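Local structure of DegV family protein (Streptococcus agalactiae, 3LUP) at residues A[187-192]-A[206-211]; A[86-91]-A[116-121]; A[15-20]-A[130-135]. The protein probably binds long-chain fatty acids, holding elaidic acid in its pocket here, and may serve in lipid transport or fatty acid metabolism. One frame throughout, in Å; residues are numbered along the deposited sequence.

Interaction 1: residues A[187-192]-A[206-211]; sequences LSIKPV and KVRTEK
Lys190 N donates to Val207 O (2.8 Å, N-H...O angle 141°) where the two segments run nearly at right angles, their directions 98° apart. The contact closes the foot of the β-hairpin made by antiparallel strands 192-195 and 201-205: Val192 pairs with Glu205 through the backbone, and the single, bent Lys190-Val207 bond ties the chain just outside that pairing. Pro191, between them, has no N-H to give and suits the place where the chain bends into its strand. Ile189 is the apolar anchor. With CG1 between the backbone N and the carbonyl carbon (chi1 62°), its side chain crosses the Lys206 stem at about a right angle, CD1 3.6 Å from Lys206 CG, while its CG2 meets Arg208 CG. The first carbons of Lys190 lie along the backbone before the helix: CB is 3.8 Å from Thr209 O and CG beside Glu210 N, and the ammonium end turns away, NZ staying 6.4 Å from Glu210 OE1. On the buried side the branched Val192 and Val207 meet through their CG2 atoms at 3.6 Å, with Leu217 and Ile220 of helix 210-224 also against Val192. That helix opens with Thr209 as N-cap, whose OG1 accepts a weak bond from Lys211 N at 3.3 Å.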
# COMPACT_ATOMS: atom_id res chain seq x y z
N LEU A 187 -3.86 -8.36 -22.84
CA LEU A 187 -5.13 -7.67 -23.09
C LEU A 187 -6.38 -8.56 -23.16
O LEU A 187 -7.43 -8.18 -22.65
CB LEU A 187 -5.03 -6.71 -24.28
CG LEU A 187 -4.45 -5.33 -23.94
CD1 LEU A 187 -4.40 -4.41 -25.17
CD2 LEU A 187 -5.18 -4.63 -22.77
N SER A 188 -6.26 -9.74 -23.76
CA SER A 188 -7.40 -10.65 -23.92
C SER A 188 -7.70 -11.51 -22.72
O SER A 188 -8.63 -12.32 -22.74
CB SER A 188 -7.17 -11.56 -25.11
OG SER A 188 -7.59 -10.91 -26.29
N ILE A 189 -6.91 -11.38 -21.66
CA ILE A 189 -6.99 -12.31 -20.55
C ILE A 189 -7.08 -11.57 -19.21
O ILE A 189 -7.11 -10.34 -19.18
CB ILE A 189 -5.80 -13.33 -20.60
CG1 ILE A 189 -4.46 -12.60 -20.46
CG2 ILE A 189 -5.82 -14.15 -21.91
CD1 ILE A 189 -3.39 -13.45 -19.82
N LYS A 190 -7.15 -12.31 -18.11
CA LYS A 190 -7.25 -11.71 -16.77
C LYS A 190 -6.08 -12.16 -15.91
O LYS A 190 -6.20 -13.11 -15.13
CB LYS A 190 -8.60 -12.06 -16.12
CG LYS A 190 -9.77 -11.16 -16.52
CD LYS A 190 -9.77 -9.85 -15.71
CE LYS A 190 -10.91 -8.89 -16.08
NZ LYS A 190 -11.20 -8.75 -17.55
N PRO A 191 -4.91 -11.50 -16.07
CA PRO A 191 -3.70 -11.92 -15.34
C PRO A 191 -3.77 -11.62 -13.86
O PRO A 191 -4.39 -10.64 -13.43
CB PRO A 191 -2.62 -11.06 -15.97
CG PRO A 191 -3.35 -9.83 -16.44
CD PRO A 191 -4.65 -10.33 -16.94
N VAL A 192 -3.13 -12.49 -13.08
CA VAL A 192 -2.89 -12.26 -11.66
C VAL A 192 -1.52 -11.60 -11.53
O VAL A 192 -0.51 -12.09 -12.07
CB VAL A 192 -2.92 -13.59 -10.86
CG1 VAL A 192 -2.81 -13.33 -9.37
CG2 VAL A 192 -4.19 -14.37 -11.14
N LYS A 206 -0.65 -15.83 -15.94
CA LYS A 206 -1.66 -15.62 -16.99
C LYS A 206 -2.87 -16.48 -16.64
O LYS A 206 -2.78 -17.71 -16.60
CB LYS A 206 -1.13 -16.01 -18.38
CG LYS A 206 -0.20 -14.98 -19.05
CD LYS A 206 0.29 -15.44 -20.44
CE LYS A 206 -0.41 -14.71 -21.58
NZ LYS A 206 -0.36 -15.42 -22.91
N VAL A 207 -4.00 -15.85 -16.34
CA VAL A 207 -5.25 -16.57 -16.10
C VAL A 207 -6.23 -16.07 -17.15
O VAL A 207 -6.31 -14.88 -17.42
CB VAL A 207 -5.79 -16.35 -14.67
CG1 VAL A 207 -7.10 -17.09 -14.47
CG2 VAL A 207 -4.78 -16.84 -13.64
N ARG A 208 -6.97 -16.99 -17.75
CA ARG A 208 -7.75 -16.61 -18.92
C ARG A 208 -9.09 -15.93 -18.63
O ARG A 208 -9.47 -15.01 -19.35
CB ARG A 208 -7.90 -17.80 -19.86
CG ARG A 208 -6.66 -18.01 -20.69
CD ARG A 208 -6.88 -19.05 -21.75
NE ARG A 208 -7.87 -18.64 -22.75
CZ ARG A 208 -9.15 -18.99 -22.76
NH1 ARG A 208 -9.66 -19.76 -21.80
NH2 ARG A 208 -9.94 -18.57 -23.73
N THR A 209 -9.78 -16.35 -17.58
CA THR A 209 -11.09 -15.79 -17.25
C THR A 209 -11.10 -15.09 -15.89
O THR A 209 -10.26 -15.36 -15.05
CB THR A 209 -12.18 -16.87 -17.27
OG1 THR A 209 -13.41 -16.32 -16.80
CG2 THR A 209 -11.80 -18.04 -16.38
N GLU A 210 -12.06 -14.20 -15.70
CA GLU A 210 -12.21 -13.48 -14.43
C GLU A 210 -12.62 -14.42 -13.31
O GLU A 210 -12.12 -14.30 -12.19
CB GLU A 210 -13.24 -12.34 -14.57
CG GLU A 210 -13.25 -11.37 -13.38
CD GLU A 210 -14.65 -11.21 -12.76
OE1 GLU A 210 -15.18 -10.07 -12.77
OE2 GLU A 210 -15.23 -12.23 -12.28
N LYS A 211 -13.53 -15.36 -13.62
CA LYS A 211 -13.95 -16.43 -12.72
C LYS A 211 -12.74 -17.15 -12.19
O LYS A 211 -12.53 -17.20 -10.97
CB LYS A 211 -14.82 -17.45 -13.44
CG LYS A 211 -16.31 -17.17 -13.45
CD LYS A 211 -17.04 -18.18 -14.36
CE LYS A 211 -16.97 -17.81 -15.88
NZ LYS A 211 -17.73 -16.56 -16.25

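Interaction 2: residues A[86-91]-A[116-121]; sequences HVLGLF and AFPDTK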
# COMPACT_ATOMS: atom_id res chain seq x y z
N HIS A 86 13.23 8.73 18.41
CA HIS A 86 13.38 7.84 17.27
C HIS A 86 12.25 8.06 16.29
O HIS A 86 11.16 8.51 16.66
CB HIS A 86 13.36 6.39 17.71
CG HIS A 86 14.48 6.01 18.64
ND1 HIS A 86 14.50 6.37 19.97
CD2 HIS A 86 15.60 5.28 18.43
CE1 HIS A 86 15.60 5.89 20.53
NE2 HIS A 86 16.28 5.22 19.62
N VAL A 87 12.53 7.71 15.03
CA VAL A 87 11.54 7.81 13.96
C VAL A 87 11.57 6.55 13.07
O VAL A 87 12.63 6.13 12.61
CB VAL A 87 11.80 9.07 13.09
CG1 VAL A 87 10.85 9.12 11.89
CG2 VAL A 87 11.68 10.34 13.92
N LEU A 88 10.38 5.98 12.84
CA LEU A 88 10.22 4.93 11.82
C LEU A 88 9.30 5.38 10.68
O LEU A 88 8.10 5.64 10.89
CB LEU A 88 9.72 3.63 12.44
CG LEU A 88 9.69 2.37 11.58
CD1 LEU A 88 11.07 2.02 11.04
CD2 LEU A 88 9.15 1.22 12.39
N GLY A 89 9.87 5.51 9.49
CA GLY A 89 9.13 5.94 8.31
C GLY A 89 8.79 4.73 7.45
O GLY A 89 9.70 4.05 6.94
N LEU A 90 7.49 4.46 7.33
CA LEU A 90 6.95 3.32 6.56
C LEU A 90 6.07 3.80 5.39
O LEU A 90 4.85 3.94 5.51
CB LEU A 90 6.18 2.37 7.47
CG LEU A 90 6.97 1.61 8.54
CD1 LEU A 90 6.00 0.80 9.40
CD2 LEU A 90 8.02 0.71 7.92
N PHE A 91 6.73 4.05 4.26
CA PHE A 91 6.08 4.64 3.11
C PHE A 91 5.87 3.63 1.99
O PHE A 91 6.45 2.52 1.99
CB PHE A 91 6.89 5.82 2.59
CG PHE A 91 7.25 6.82 3.65
CD1 PHE A 91 6.28 7.69 4.15
CD2 PHE A 91 8.55 6.88 4.16
CE1 PHE A 91 6.60 8.60 5.15
CE2 PHE A 91 8.88 7.79 5.13
CZ PHE A 91 7.91 8.66 5.64
N ALA A 116 14.76 5.30 10.85
CA ALA A 116 14.81 4.20 9.89
C ALA A 116 13.66 4.30 8.90
O ALA A 116 12.49 4.39 9.30
CB ALA A 116 14.81 2.86 10.60
N PHE A 117 14.02 4.32 7.62
CA PHE A 117 13.05 4.31 6.53
C PHE A 117 13.18 3.02 5.71
O PHE A 117 13.59 3.06 4.55
CB PHE A 117 13.26 5.50 5.58
CG PHE A 117 12.98 6.86 6.18
CD1 PHE A 117 11.97 7.05 7.13
CD2 PHE A 117 13.71 7.97 5.75
CE1 PHE A 117 11.73 8.31 7.67
CE2 PHE A 117 13.47 9.24 6.28
CZ PHE A 117 12.49 9.41 7.23
N PRO A 118 12.83 1.85 6.31
CA PRO A 118 12.96 0.60 5.53
C PRO A 118 11.98 0.56 4.35
O PRO A 118 10.87 1.13 4.42
CB PRO A 118 12.62 -0.49 6.54
CG PRO A 118 11.69 0.20 7.54
CD PRO A 118 12.14 1.64 7.60
N ASP A 119 12.38 -0.09 3.26
CA ASP A 119 11.52 -0.19 2.10
C ASP A 119 10.41 -1.17 2.42
O ASP A 119 10.65 -2.36 2.67
CB ASP A 119 12.31 -0.61 0.87
CG ASP A 119 11.44 -0.78 -0.38
OD1 ASP A 119 10.28 -0.27 -0.42
OD2 ASP A 119 11.93 -1.42 -1.34
N THR A 120 9.18 -0.68 2.41
CA THR A 120 8.05 -1.52 2.80
C THR A 120 7.68 -2.48 1.70
O THR A 120 7.10 -3.51 1.98
CB THR A 120 6.81 -0.70 3.17
OG1 THR A 120 6.32 -0.01 2.01
CG2 THR A 120 7.15 0.29 4.28
N LYS A 121 8.02 -2.14 0.45
CA LYS A 121 7.74 -3.01 -0.71
C LYS A 121 6.26 -3.30 -0.90
O LYS A 121 5.87 -4.23 -1.61
CB LYS A 121 8.52 -4.31 -0.62
CG LYS A 121 10.03 -4.13 -0.61
CD LYS A 121 10.67 -5.50 -0.62
CE LYS A 121 12.16 -5.43 -0.47
NZ LYS A 121 12.64 -6.82 -0.27
O HOH W 1 9.43 3.39 4.30
O HOH W 2 9.17 1.98 1.31
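Gly89 and Phe117 meet where two parallel strands of the N-terminal α/β sheet run out into loops. Ala116 N gives to Val87 O, and Gly89 N to Ala116 O, both at 2.9 Å. The side chain of Phe117 can be followed outward from here. Its CB stands 4.1 Å from Gly89 O; CG is anti to the carbonyl carbon (chi1 -67°), which turns the ring edge-on to the neighbouring strand. CD1 then lies 3.3 Å from Gly89 CA, and CE1 rests beside the same glycine and 4.4 Å from Val87 CG1. Gly89, having no side chain, lets the ring edge lie directly against its backbone. Phe91 turns its own edge toward the Phe117 face in an offset edge-to-face pair, centroids 5.6 Å apart and planes at 62°. Beyond the sheet bonding the strands part, and water 1 bridges Gly89 O, Phe91 N and Pro118 O, while water 2 joins Phe91 O to Thr120 N. Thr120 OG1 also donates to Phe91 O, though the very short modelled length is doubtful, and its methyl packs on Leu90 CD2, which touches Pro118 CG as well. Ile103 of helix 99-103 covers the two phenylalanines, whereas Leu90, Ala116 and Pro118 face helix 144-155; strand 6-11 flanks strand 86-89, and strand 114-116 ends the sheet.

Interaction 3: residues A[15-20]-A[130-135]; sequences YLPEAI and LVRNAL
Pro17 CG sits over one face of the Arg132 guanidinium, 4.1 Å above its plane and displaced toward the rim, while Asn133 OD1 meets the edge of the same group in its plane. The edge bond is a good one: Arg132 NE donates to Asn133 OD1 at 3.0 Å with an N-H...O angle of 161°, the donor lying in the carbonyl plane of the amide. A second, weak bond from Arg132 NH1 reaches the same oxygen, so both bonds from the guanidinium converge on one atom and limit its rotation. Asn133 ND2 donates to Gln154 OE1 of helix 144-155, consistent with the modelled orientation, in which the oxygen faces the arginine. Arg132 NH1 also forms a salt bridge with Asp231 of strand 230-236, tying the helix to the larger mixed sheet. The stem of Arg132 starts with CG opposite the backbone N (chi1 -167°) and then bends at both chi2 and chi3, folding the charged head back toward Asn133 and leaving its methylenes to the loop.

In this α/β fold, helix 124-138 packs on the parallel sheet, Val131, Ala134 and Leu135 all touching Leu8 of strand 6-11, and the loop that follows that strand wraps along the helix. Pro17, a rigid ring with little polar surface, suits this apolar contact: its CG also lies 3.8 Å from Arg132 CB. Ile20 works with both of its branches. CG1 crosses the arginine stem at about a right angle, beside Arg132 CG, and CG2 lies 4.0 Å from Val131 CG1. Ile20 CD1 meets Leu135 CD2 tip to tip. Leu16, branched and apolar, brings CD2 obliquely to Val131 CB at 4.1 Å and leans also on Val28 of strand 26-29.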
# COMPACT_ATOMS: atom_id res chain seq x y z
N TYR A 15 -3.32 1.95 4.29
CA TYR A 15 -4.65 1.85 4.85
C TYR A 15 -4.53 1.52 6.32
O TYR A 15 -4.15 0.41 6.69
CB TYR A 15 -5.50 0.83 4.11
CG TYR A 15 -6.93 0.83 4.59
CD1 TYR A 15 -7.91 1.51 3.88
CD2 TYR A 15 -7.29 0.18 5.77
CE1 TYR A 15 -9.23 1.52 4.33
CE2 TYR A 15 -8.59 0.19 6.22
CZ TYR A 15 -9.56 0.86 5.49
OH TYR A 15 -10.86 0.87 5.93
N LEU A 16 -4.84 2.51 7.15
CA LEU A 16 -4.61 2.44 8.60
C LEU A 16 -5.76 1.78 9.36
O LEU A 16 -6.91 2.21 9.24
CB LEU A 16 -4.33 3.83 9.17
CG LEU A 16 -3.04 4.51 8.71
CD1 LEU A 16 -2.92 5.90 9.32
CD2 LEU A 16 -1.77 3.68 9.01
N PRO A 17 -5.43 0.73 10.16
CA PRO A 17 -6.42 0.08 11.03
C PRO A 17 -7.22 1.12 11.83
O PRO A 17 -6.73 2.23 12.05
CB PRO A 17 -5.56 -0.78 11.97
CG PRO A 17 -4.30 -1.05 11.19
CD PRO A 17 -4.08 0.12 10.28
N GLU A 18 -8.43 0.79 12.25
CA GLU A 18 -9.27 1.76 12.98
C GLU A 18 -8.60 2.28 14.28
O GLU A 18 -8.60 3.49 14.55
CB GLU A 18 -10.71 1.17 13.26
N ALA A 19 -8.00 1.35 15.04
CA ALA A 19 -7.37 1.64 16.34
C ALA A 19 -6.18 2.61 16.28
O ALA A 19 -5.91 3.34 17.23
CB ALA A 19 -6.94 0.34 17.04
N ILE A 20 -5.48 2.60 15.13
CA ILE A 20 -4.25 3.38 14.89
C ILE A 20 -4.48 4.75 14.24
O ILE A 20 -3.66 5.66 14.39
CB ILE A 20 -3.23 2.51 14.10
CG1 ILE A 20 -2.43 1.61 15.05
CG2 ILE A 20 -2.31 3.32 13.18
CD1 ILE A 20 -2.63 1.86 16.56
N LEU A 130 1.75 -2.56 9.12
CA LEU A 130 3.12 -2.37 9.59
C LEU A 130 3.22 -1.26 10.62
O LEU A 130 3.91 -1.39 11.62
CB LEU A 130 4.08 -2.10 8.44
CG LEU A 130 4.43 -3.32 7.57
CD1 LEU A 130 5.24 -2.88 6.36
CD2 LEU A 130 5.14 -4.41 8.36
N VAL A 131 2.55 -0.15 10.34
CA VAL A 131 2.50 0.97 11.26
C VAL A 131 1.94 0.51 12.60
O VAL A 131 2.61 0.61 13.62
CB VAL A 131 1.65 2.12 10.66
CG1 VAL A 131 1.42 3.23 11.67
CG2 VAL A 131 2.29 2.65 9.36
N ARG A 132 0.73 -0.03 12.56
CA ARG A 132 0.10 -0.64 13.73
C ARG A 132 1.02 -1.63 14.46
O ARG A 132 1.13 -1.57 15.69
CB ARG A 132 -1.19 -1.31 13.28
CG ARG A 132 -2.13 -1.72 14.39
CD ARG A 132 -1.82 -3.10 14.93
NE ARG A 132 -1.65 -4.08 13.86
CZ ARG A 132 -2.65 -4.70 13.25
NH1 ARG A 132 -2.39 -5.58 12.29
NH2 ARG A 132 -3.91 -4.45 13.59
N ASN A 133 1.66 -2.54 13.74
CA ASN A 133 2.57 -3.52 14.34
C ASN A 133 3.70 -2.85 15.10
O ASN A 133 3.98 -3.20 16.25
CB ASN A 133 3.14 -4.49 13.29
CG ASN A 133 2.09 -5.42 12.74
OD1 ASN A 133 0.93 -5.34 13.11
ND2 ASN A 133 2.49 -6.31 11.84
N ALA A 134 4.33 -1.88 14.46
CA ALA A 134 5.46 -1.18 15.07
C ALA A 134 5.01 -0.49 16.35
O ALA A 134 5.76 -0.41 17.31
CB ALA A 134 6.05 -0.18 14.10
N LEU A 135 3.76 -0.02 16.35
CA LEU A 135 3.18 0.60 17.54
C LEU A 135 3.05 -0.33 18.73
O LEU A 135 3.47 0.03 19.83
CB LEU A 135 1.82 1.23 17.21
CG LEU A 135 1.82 2.75 17.09
CD1 LEU A 135 2.64 3.23 15.93
CD2 LEU A 135 0.39 3.22 16.97

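In the fold
From the N terminus, the chain leaves strand 6-11 through 15-20, which waits 109 residues for helix 124-138 to close interaction 3. Within that long excursion falls the whole of interaction 2, a shorter loop of 24 residues joining the ends of strands 86-89 and 114-116. The two touch, Leu90 CD1 packing 3.6 Å from Leu130 CB and Leu88 CD2 against Ala134 CB, so helix 124-138 packs on the end of strand 86-89. Interaction 1 comes later in series, on the far side of the chain's centre and about 33 Å from interaction 3 between centres. It closes a loop of 13 residues that holds the hairpin of strands 192-195 and 201-205, and leads into helix 210-224 beside the mixed sheet.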